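Local coordinates for designed Anbu Protein (PDB 5LOY) that forms a helical assembly and probably acts as an Ntn-type hydrolase related to the precursors of the proteasome, at residues Leu12-Asp17 / Pro123-Ile128; Arg31-Phe36 / Val43-Thr48; Glu81-Val86 / Phe112-Gln117. All coordinates share one frame; numbering follows the deposited sequence.

How the contacts relate
All three contacts are buried and serve the layered fold of a proteasome-like subunit. Contact 2 is the pairing of strands 33-38 and 42-50 within one sheet, and it differs from the others in resting on backbone hydrogen bonds; its outer strand also makes it the least enclosed. Contacts 1 and 3 join layers by apolar side chains alone. They work on opposite faces of that same sheet: contact 1 sets strand 124-128 against the second sheet, contact 3 sets strand 110-118 against helix 79-94. Strand 110-118 lies between 42-50 and 124-128, so its backbone ties all three together, and Phe14 of contact 1 also touches Val45 of contact 2.

Contact 1. Residues Leu12-Asp17 / Pro123-Ile128; sequences LVFASD and PRLFLI
Leu12 meets Pro123 where two strands from different sheets come together at one end. The axes of 12-16 and 124-128 approach to 9.2 Å and diverge by 37° with their N-to-C directions roughly alike, a spacing too wide for backbone pairing and suited to side chains meeting between layers. The contact is confined to the N-terminal ends, where the CA atoms of Leu12 and Pro123 are 7.4 Å apart; further along, the strands separate.

Leu12 gives up the most surface. Its CG lies 4.1 Å from Pro123 CB, with CD1 equally near that carbon, so the branched end of the leucine rests on the flank of the proline ring. Both of its methyls, CD1 and CD2, also reach Arg124 O, each at 4.2 Å, and CD2 alone goes on to Leu125 CB, 4.5 Å away. Two residues further along each strand, Phe14 CE1 comes 3.9 Å from Leu125 CD1, which approaches the ring obliquely. A chi1 of -178° sets CG of Leu125 anti to the backbone N and brings its CD1 beside the phenylalanine, whose own CG stands anti to the carbonyl carbon (chi1 -57°).

Arg124 points its side chain to the other face of its sheet, where it forms salt bridges with Glu136 and Glu121. The backbone of 12-16 is engaged in its own sheet, bonding to strands 2-8 and 191-197, while Pro123 O is taken by the side chain of Arg7, from strand 2-8 of the facing sheet. Between the two segments themselves no hydrogen bond or ion pair forms, so the sheets of the sandwich are held here by van der Waals and hydrophobic contact between Leu12, Phe14, Pro123 and Leu125.

Contact 2. Residues Arg31-Phe36 / Val43-Thr48; sequences RKMHVF and VIVLLT
Strands 33-36 and 43-48 run antiparallel, their axes 4.7 Å apart, and His34 with Leu46 and Phe36 with Ile44 form the hydrogen-bonded pairs. Phe36 N reaches Ile44 O at 2.8 Å in an almost straight bond (178° at the hydrogen), while the bond from Thr48 N to Lys32 O is longer, at 3.1 Å. Val35 and Val45 form the non-hydrogen-bonded pair between them, and Met33 and Leu47 the next one, toward Lys32.

The tightly packed part gathers Met33, Val45 and Leu47. Met33 and Leu47 lie side by side and point the same way, with Met33 CG 3.8 Å from Leu47 CD2. The same CG meets Val45 CG1 at 4.0 Å. Extended through chi1 and chi2, the methionine bends only at chi3 (-70°), which leaves CE also beside Leu47 CD2. Phe14, Ser16 and Leu194 of the second sheet add to the packing here.

The looseness belongs to the outer strand, where His34, Val35 and Phe36 are partly exposed; Ile44 and Leu46 are buried against strand 110-118. The His34 ring presents its edge to Leu46 O, which lies near the ring plane 3.7 Å from CD2. The side chains of His34 and Thr48 run nearly perpendicular, with His34 CD2 3.9 Å from Thr48 CG2. With an alanine at His34 the ring would be gone, which would probably leave Thr48 CG2 without its neighbour and Leu46 O less covered. Phe36 likewise turns its ring edge to Leu46 CB.

Lys32 lays CB beside Thr48 OG1 and carries its amine away to Thr20 OG1, with a weak hydrogen bond to Thr1 OG1. This is a beta hairpin at the edge of one sheet of the Ntn-hydrolase sandwich, its Lys32 end beside the N-terminal threonine.

Contact 3. Residues Glu81-Val86 / Phe112-Gln117; sequences EAARLV and FILGGQ
Leu114 reaches up from its strand to the backbone of helix 81-86, whose axis passes 9.0 Å from that of strand 112-117 and runs nearly antiparallel to it (154°). The leucine CG is anti to the backbone N (chi1 177°), which raises one branch toward the helix: CD2 comes 3.4 Å from Ala83 N. The same methyl touches both alanine side chains, lying 3.8 Å from Ala82 CB and 3.9 Å from Ala83 CB. The small alanines let the strand leucine approach the helix backbone this closely.

One helical turn beyond Ala82, Val86 divides its two methyls between partners. CG1, anti to the backbone N (chi1 173°), sits 3.9 Å above the plane of the Phe112 ring, offset toward the rim and nearest to CG and CD1, consistent with a CH-pi contact. CG2 faces Leu114 CD2 at 4.3 Å, so the valine spans both strand residues.

The charged Glu81 and Arg84 lie on the helix side away from the strand and form a salt bridge with each other. On the sheet, Phe112 and Leu114 also pack on Leu46. This is the layering of helix on sheet in the alpha-beta-beta-alpha sandwich of proteasome-type Ntn hydrolases, with helix 79-94 covering the outer face of the sheet.

Contact 1. Residues Leu12-Asp17 / Pro123-Ile128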
loop_
_atom_site.group_PDB
_atom_site.type_symbol
_atom_site.label_atom_id
_atom_site.label_comp_id
_atom_site.label_asym_id
_atom_site.label_seq_id
_atom_site.Cartn_x
_atom_site.Cartn_y
_atom_site.Cartn_z
ATOM N N LEU A 12 -14.446 -12.544 15.719
ATOM C CA LEU A 12 -14.281 -11.847 14.437
ATOM C C LEU A 12 -14.342 -10.336 14.626
ATOM O O LEU A 12 -15.068 -9.831 15.493
ATOM C CB LEU A 12 -15.396 -12.217 13.471
ATOM C CG LEU A 12 -15.613 -13.679 13.091
ATOM C CD1 LEU A 12 -17.015 -13.899 12.538
ATOM C CD2 LEU A 12 -14.582 -14.125 12.065
ATOM N N VAL A 13 -13.627 -9.622 13.769
ATOM C CA VAL A 13 -13.674 -8.166 13.730
ATOM C C VAL A 13 -13.866 -7.685 12.280
ATOM O O VAL A 13 -13.168 -8.145 11.376
ATOM C CB VAL A 13 -12.359 -7.582 14.246
ATOM C CG1 VAL A 13 -12.365 -6.068 14.119
ATOM C CG2 VAL A 13 -12.120 -7.995 15.682
ATOM N N PHE A 14 -14.799 -6.778 12.068
ATOM C CA PHE A 14 -15.072 -6.230 10.741
ATOM C C PHE A 14 -15.034 -4.726 10.779
ATOM O O PHE A 14 -15.571 -4.112 11.709
ATOM C CB PHE A 14 -16.469 -6.616 10.258
ATOM C CG PHE A 14 -16.718 -8.094 10.220
ATOM C CD1 PHE A 14 -16.417 -8.816 9.098
ATOM C CD2 PHE A 14 -17.322 -8.746 11.294
ATOM C CE1 PHE A 14 -16.673 -10.175 9.046
ATOM C CE2 PHE A 14 -17.595 -10.096 11.242
ATOM C CZ PHE A 14 -17.264 -10.812 10.115
ATOM N N ALA A 15 -14.452 -4.117 9.746
ATOM C CA ALA A 15 -14.460 -2.664 9.642
ATOM C C ALA A 15 -14.573 -2.214 8.208
ATOM O O ALA A 15 -14.025 -2.850 7.307
ATOM C CB ALA A 15 -13.197 -2.106 10.260
ATOM N N SER A 16 -15.255 -1.107 7.988
ATOM C CA SER A 16 -15.399 -0.573 6.636
ATOM C C SER A 16 -15.573 0.919 6.665
ATOM O O SER A 16 -16.136 1.436 7.613
ATOM C CB SER A 16 -16.619 -1.198 5.940
ATOM O OG SER A 16 -17.800 -0.916 6.670
ATOM N N ASP A 17 -15.115 1.604 5.620
ATOM C CA ASP A 17 -15.304 3.051 5.494
ATOM C C ASP A 17 -16.576 3.332 4.685
ATOM O O ASP A 17 -17.358 2.413 4.434
ATOM C CB ASP A 17 -14.100 3.688 4.815
ATOM C CG ASP A 17 -14.172 3.594 3.295
ATOM O OD1 ASP A 17 -14.575 2.509 2.811
ATOM O OD2 ASP A 17 -13.858 4.607 2.599
ATOM N N PRO A 123 -16.804 -19.881 14.085
ATOM C CA PRO A 123 -16.817 -18.652 13.281
ATOM C C PRO A 123 -15.970 -18.816 12.030
ATOM O O PRO A 123 -14.913 -19.444 12.100
ATOM C CB PRO A 123 -16.198 -17.586 14.210
ATOM C CG PRO A 123 -16.171 -18.190 15.570
ATOM C CD PRO A 123 -16.158 -19.679 15.395
ATOM N N ARG A 124 -16.430 -18.252 10.908
ATOM C CA ARG A 124 -15.762 -18.410 9.614
ATOM C C ARG A 124 -15.759 -17.093 8.828
ATOM O O ARG A 124 -16.586 -16.203 9.073
ATOM C CB ARG A 124 -16.437 -19.514 8.802
ATOM C CG ARG A 124 -16.364 -20.888 9.450
ATOM C CD ARG A 124 -17.251 -21.909 8.752
ATOM N NE ARG A 124 -16.624 -22.438 7.542
ATOM C CZ ARG A 124 -17.158 -23.370 6.749
ATOM N NH1 ARG A 124 -18.369 -23.879 7.006
ATOM N NH2 ARG A 124 -16.484 -23.782 5.682
ATOM N N LEU A 125 -14.821 -16.983 7.895
ATOM C CA LEU A 125 -14.588 -15.755 7.160
ATOM C C LEU A 125 -14.209 -16.061 5.707
ATOM O O LEU A 125 -13.296 -16.872 5.465
ATOM C CB LEU A 125 -13.452 -14.996 7.820
ATOM C CG LEU A 125 -13.109 -13.644 7.194
ATOM C CD1 LEU A 125 -14.286 -12.692 7.371
ATOM C CD2 LEU A 125 -11.845 -13.046 7.801
ATOM N N PHE A 126 -14.889 -15.399 4.761
ATOM C CA PHE A 126 -14.701 -15.644 3.321
ATOM C C PHE A 126 -14.446 -14.375 2.526
ATOM O O PHE A 126 -14.903 -13.296 2.916
ATOM C CB PHE A 126 -15.938 -16.295 2.728
ATOM C CG PHE A 126 -16.190 -17.675 3.231
ATOM C CD1 PHE A 126 -16.811 -17.867 4.439
ATOM C CD2 PHE A 126 -15.798 -18.780 2.507
ATOM C CE1 PHE A 126 -17.041 -19.147 4.908
ATOM C CE2 PHE A 126 -16.012 -20.069 2.983
ATOM C CZ PHE A 126 -16.628 -20.248 4.188
ATOM N N LEU A 127 -13.737 -14.522 1.405
ATOM C CA LEU A 127 -13.548 -13.444 0.422
ATOM C C LEU A 127 -14.196 -13.872 -0.876
ATOM O O LEU A 127 -13.890 -14.956 -1.384
ATOM C CB LEU A 127 -12.071 -13.191 0.200
ATOM C CG LEU A 127 -11.647 -12.220 -0.906
ATOM C CD1 LEU A 127 -12.180 -10.830 -0.663
ATOM C CD2 LEU A 127 -10.130 -12.143 -0.989
ATOM N N ILE A 128 -15.110 -13.057 -1.400
ATOM C CA ILE A 128 -15.757 -13.370 -2.672
ATOM C C ILE A 128 -15.177 -12.483 -3.748
ATOM O O ILE A 128 -15.215 -11.251 -3.654
ATOM C CB ILE A 128 -17.283 -13.205 -2.628
ATOM C CG1 ILE A 128 -17.909 -14.211 -1.677
ATOM C CG2 ILE A 128 -17.888 -13.469 -3.978
ATOM C CD1 ILE A 128 -17.970 -13.733 -0.254
#

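Contact 2. Residues Arg31-Phe36 / Val43-Thr48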
loop_
_atom_site.group_PDB
_atom_site.type_symbol
_atom_site.label_atom_id
_atom_site.label_comp_id
_atom_site.label_asym_id
_atom_site.label_seq_id
_atom_site.Cartn_x
_atom_site.Cartn_y
_atom_site.Cartn_z
ATOM N N ARG A 31 -22.906 3.486 3.370
ATOM C CA ARG A 31 -22.510 2.429 4.313
ATOM C C ARG A 31 -22.165 1.119 3.555
ATOM O O ARG A 31 -22.870 0.753 2.633
ATOM C CB ARG A 31 -23.685 2.210 5.281
ATOM C CG ARG A 31 -23.418 1.316 6.485
ATOM C CD ARG A 31 -24.704 0.979 7.258
ATOM N NE ARG A 31 -24.479 1.018 8.711
ATOM C CZ ARG A 31 -24.719 2.071 9.496
ATOM N NH1 ARG A 31 -25.211 3.200 9.009
ATOM N NH2 ARG A 31 -24.465 1.990 10.792
ATOM N N LYS A 32 -21.109 0.420 3.962
ATOM C CA LYS A 32 -20.680 -0.793 3.279
ATOM C C LYS A 32 -20.754 -2.073 4.103
ATOM O O LYS A 32 -20.302 -3.124 3.659
ATOM C CB LYS A 32 -19.255 -0.599 2.790
ATOM C CG LYS A 32 -19.120 0.574 1.820
ATOM C CD LYS A 32 -17.658 0.850 1.548
ATOM C CE LYS A 32 -17.412 2.213 0.902
ATOM N NZ LYS A 32 -18.043 2.286 -0.440
ATOM N N MET A 33 -21.342 -1.985 5.293
ATOM C CA MET A 33 -21.490 -3.101 6.213
ATOM C C MET A 33 -22.966 -3.415 6.346
ATOM O O MET A 33 -23.780 -2.507 6.595
ATOM C CB MET A 33 -20.908 -2.741 7.578
ATOM C CG MET A 33 -21.004 -3.844 8.630
ATOM S SD MET A 33 -20.276 -3.425 10.226
ATOM C CE MET A 33 -18.539 -3.401 9.793
ATOM N N HIS A 34 -23.302 -4.700 6.166
ATOM C CA HIS A 34 -24.678 -5.199 6.251
ATOM C C HIS A 34 -24.706 -6.431 7.166
ATOM O O HIS A 34 -23.910 -7.355 7.010
ATOM C CB HIS A 34 -25.217 -5.577 4.867
ATOM C CG HIS A 34 -25.046 -4.506 3.842
ATOM N ND1 HIS A 34 -26.058 -3.635 3.494
ATOM C CD2 HIS A 34 -23.967 -4.144 3.105
ATOM C CE1 HIS A 34 -25.615 -2.792 2.576
ATOM N NE2 HIS A 34 -24.348 -3.076 2.326
ATOM N N VAL A 35 -25.650 -6.441 8.097
ATOM C CA VAL A 35 -25.724 -7.450 9.124
ATOM C C VAL A 35 -27.047 -8.224 9.053
ATOM O O VAL A 35 -28.122 -7.646 8.966
ATOM C CB VAL A 35 -25.576 -6.804 10.508
ATOM C CG1 VAL A 35 -25.693 -7.852 11.602
ATOM C CG2 VAL A 35 -24.241 -6.085 10.598
ATOM N N PHE A 36 -26.933 -9.547 9.069
ATOM C CA PHE A 36 -28.081 -10.444 9.111
ATOM C C PHE A 36 -27.950 -11.234 10.409
ATOM O O PHE A 36 -27.001 -11.975 10.591
ATOM C CB PHE A 36 -28.075 -11.333 7.865
ATOM C CG PHE A 36 -27.966 -10.554 6.589
ATOM C CD1 PHE A 36 -26.736 -10.134 6.128
ATOM C CD2 PHE A 36 -29.112 -10.174 5.879
ATOM C CE1 PHE A 36 -26.637 -9.375 4.966
ATOM C CE2 PHE A 36 -29.028 -9.412 4.710
ATOM C CZ PHE A 36 -27.780 -9.016 4.255
ATOM N N VAL A 43 -25.199 -14.995 13.350
ATOM C CA VAL A 43 -24.839 -13.654 12.942
ATOM C C VAL A 43 -24.016 -13.743 11.666
ATOM O O VAL A 43 -23.020 -14.453 11.625
ATOM C CB VAL A 43 -23.969 -12.955 13.996
ATOM C CG1 VAL A 43 -23.560 -11.572 13.528
ATOM C CG2 VAL A 43 -24.702 -12.853 15.309
ATOM N N ILE A 44 -24.431 -13.015 10.631
ATOM C CA ILE A 44 -23.696 -12.957 9.362
ATOM C C ILE A 44 -23.449 -11.516 8.958
ATOM O O ILE A 44 -24.373 -10.712 8.970
ATOM C CB ILE A 44 -24.493 -13.658 8.267
ATOM C CG1 ILE A 44 -24.533 -15.151 8.569
ATOM C CG2 ILE A 44 -23.854 -13.422 6.907
ATOM C CD1 ILE A 44 -25.483 -15.896 7.679
ATOM N N VAL A 45 -22.213 -11.190 8.603
ATOM C CA VAL A 45 -21.845 -9.830 8.250
ATOM C C VAL A 45 -21.264 -9.800 6.856
ATOM O O VAL A 45 -20.391 -10.602 6.544
ATOM C CB VAL A 45 -20.764 -9.279 9.183
ATOM C CG1 VAL A 45 -20.469 -7.827 8.839
ATOM C CG2 VAL A 45 -21.191 -9.408 10.628
ATOM N N LEU A 46 -21.758 -8.871 6.035
ATOM C CA LEU A 46 -21.340 -8.720 4.639
ATOM C C LEU A 46 -20.757 -7.320 4.383
ATOM O O LEU A 46 -21.400 -6.319 4.671
ATOM C CB LEU A 46 -22.540 -8.980 3.727
ATOM C CG LEU A 46 -22.354 -8.819 2.213
ATOM C CD1 LEU A 46 -21.422 -9.886 1.655
ATOM C CD2 LEU A 46 -23.690 -8.898 1.511
ATOM N N LEU A 47 -19.533 -7.257 3.870
ATOM C CA LEU A 47 -18.901 -5.998 3.511
ATOM C C LEU A 47 -18.767 -5.957 1.994
ATOM O O LEU A 47 -18.393 -6.963 1.378
ATOM C CB LEU A 47 -17.516 -5.867 4.152
ATOM C CG LEU A 47 -17.373 -6.193 5.637
ATOM C CD1 LEU A 47 -15.916 -6.083 6.074
ATOM C CD2 LEU A 47 -18.243 -5.303 6.514
ATOM N N THR A 48 -19.022 -4.774 1.430
ATOM C CA THR A 48 -19.028 -4.563 -0.004
ATOM C C THR A 48 -17.922 -3.632 -0.547
ATOM O O THR A 48 -17.475 -2.708 0.128
ATOM C CB THR A 48 -20.375 -3.972 -0.445
ATOM O OG1 THR A 48 -20.507 -2.636 0.043
ATOM C CG2 THR A 48 -21.507 -4.805 0.093
#

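Contact 3. Residues Glu81-Val86 / Phe112-Gln117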
loop_
_atom_site.group_PDB
_atom_site.type_symbol
_atom_site.label_atom_id
_atom_site.label_comp_id
_atom_site.label_asym_id
_atom_site.label_seq_id
_atom_site.Cartn_x
_atom_site.Cartn_y
_atom_site.Cartn_z
ATOM N N GLU A 81 -22.053 -22.351 2.298
ATOM C CA GLU A 81 -23.204 -22.161 1.431
ATOM C C GLU A 81 -23.631 -20.689 1.342
ATOM O O GLU A 81 -24.072 -20.232 0.295
ATOM C CB GLU A 81 -24.373 -23.039 1.876
ATOM C CG GLU A 81 -24.144 -24.552 1.681
ATOM C CD GLU A 81 -23.836 -24.957 0.222
ATOM O OE1 GLU A 81 -24.513 -24.435 -0.715
ATOM O OE2 GLU A 81 -22.913 -25.797 0.001
ATOM N N ALA A 82 -23.510 -19.943 2.428
ATOM C CA ALA A 82 -23.799 -18.509 2.400
ATOM C C ALA A 82 -22.930 -17.760 1.376
ATOM O O ALA A 82 -23.429 -16.959 0.580
ATOM C CB ALA A 82 -23.587 -17.905 3.783
ATOM N N ALA A 83 -21.633 -18.049 1.405
ATOM C CA ALA A 83 -20.671 -17.446 0.479
ATOM C C ALA A 83 -21.014 -17.798 -0.953
ATOM O O ALA A 83 -20.935 -16.971 -1.836
ATOM C CB ALA A 83 -19.254 -17.903 0.808
ATOM N N ARG A 84 -21.393 -19.037 -1.170
ATOM C CA ARG A 84 -21.845 -19.472 -2.463
ATOM C C ARG A 84 -23.081 -18.696 -2.947
ATOM O O ARG A 84 -23.205 -18.407 -4.137
ATOM C CB ARG A 84 -22.151 -20.961 -2.416
ATOM C CG ARG A 84 -22.171 -21.615 -3.769
ATOM C CD ARG A 84 -21.832 -23.085 -3.635
ATOM N NE ARG A 84 -22.506 -23.876 -4.660
ATOM C CZ ARG A 84 -22.850 -25.161 -4.520
ATOM N NH1 ARG A 84 -22.571 -25.805 -3.377
ATOM N NH2 ARG A 84 -23.470 -25.810 -5.514
ATOM N N LEU A 85 -23.981 -18.345 -2.037
ATOM C CA LEU A 85 -25.118 -17.505 -2.413
ATOM C C LEU A 85 -24.687 -16.112 -2.863
ATOM O O LEU A 85 -25.256 -15.571 -3.809
ATOM C CB LEU A 85 -26.117 -17.353 -1.264
ATOM C CG LEU A 85 -26.946 -18.594 -0.906
ATOM C CD1 LEU A 85 -27.731 -18.315 0.363
ATOM C CD2 LEU A 85 -27.858 -19.004 -2.044
ATOM N N VAL A 86 -23.717 -15.524 -2.179
ATOM C CA VAL A 86 -23.276 -14.193 -2.533
ATOM C C VAL A 86 -22.651 -14.220 -3.907
ATOM O O VAL A 86 -22.935 -13.373 -4.762
ATOM C CB VAL A 86 -22.276 -13.634 -1.514
ATOM C CG1 VAL A 86 -21.687 -12.314 -1.998
ATOM C CG2 VAL A 86 -22.948 -13.442 -0.152
ATOM N N PHE A 112 -16.619 -8.791 -2.244
ATOM C CA PHE A 112 -17.221 -8.853 -0.921
ATOM C C PHE A 112 -16.386 -9.624 0.088
ATOM O O PHE A 112 -15.584 -10.497 -0.267
ATOM C CB PHE A 112 -18.586 -9.528 -1.005
ATOM C CG PHE A 112 -19.534 -8.894 -2.000
ATOM C CD1 PHE A 112 -19.497 -9.246 -3.335
ATOM C CD2 PHE A 112 -20.451 -7.946 -1.589
ATOM C CE1 PHE A 112 -20.341 -8.658 -4.243
ATOM C CE2 PHE A 112 -21.304 -7.369 -2.482
ATOM C CZ PHE A 112 -21.254 -7.723 -3.814
ATOM N N ILE A 113 -16.640 -9.335 1.361
ATOM C CA ILE A 113 -16.155 -10.144 2.459
ATOM C C ILE A 113 -17.348 -10.591 3.268
ATOM O O ILE A 113 -18.242 -9.784 3.557
ATOM C CB ILE A 113 -15.229 -9.339 3.371
ATOM C CG1 ILE A 113 -13.884 -9.161 2.680
ATOM C CG2 ILE A 113 -15.027 -10.043 4.710
ATOM C CD1 ILE A 113 -12.983 -8.145 3.366
ATOM N N LEU A 114 -17.391 -11.872 3.608
ATOM C CA LEU A 114 -18.545 -12.441 4.267
ATOM C C LEU A 114 -18.043 -13.239 5.423
ATOM O O LEU A 114 -17.199 -14.114 5.257
ATOM C CB LEU A 114 -19.308 -13.371 3.316
ATOM C CG LEU A 114 -20.505 -14.073 3.972
ATOM C CD1 LEU A 114 -21.664 -13.112 4.093
ATOM C CD2 LEU A 114 -20.957 -15.274 3.189
ATOM N N GLY A 115 -18.579 -12.985 6.600
ATOM C CA GLY A 115 -18.217 -13.798 7.768
ATOM C C GLY A 115 -19.267 -13.839 8.837
ATOM O O GLY A 115 -20.252 -13.115 8.781
ATOM N N GLY A 116 -19.071 -14.702 9.814
ATOM C CA GLY A 116 -20.025 -14.840 10.897
ATOM C C GLY A 116 -19.971 -16.205 11.547
ATOM O O GLY A 116 -18.991 -16.923 11.399
ATOM N N GLN A 117 -21.043 -16.558 12.259
ATOM C CA GLN A 117 -21.128 -17.837 12.930
ATOM C C GLN A 117 -22.562 -18.340 12.915
ATOM O O GLN A 117 -23.494 -17.592 13.153
ATOM C CB GLN A 117 -20.604 -17.741 14.358
ATOM C CG GLN A 117 -20.690 -19.062 15.097
ATOM C CD GLN A 117 -19.920 -19.078 16.402
ATOM O OE1 GLN A 117 -19.751 -18.058 17.064
ATOM N NE2 GLN A 117 -19.473 -20.247 16.787
#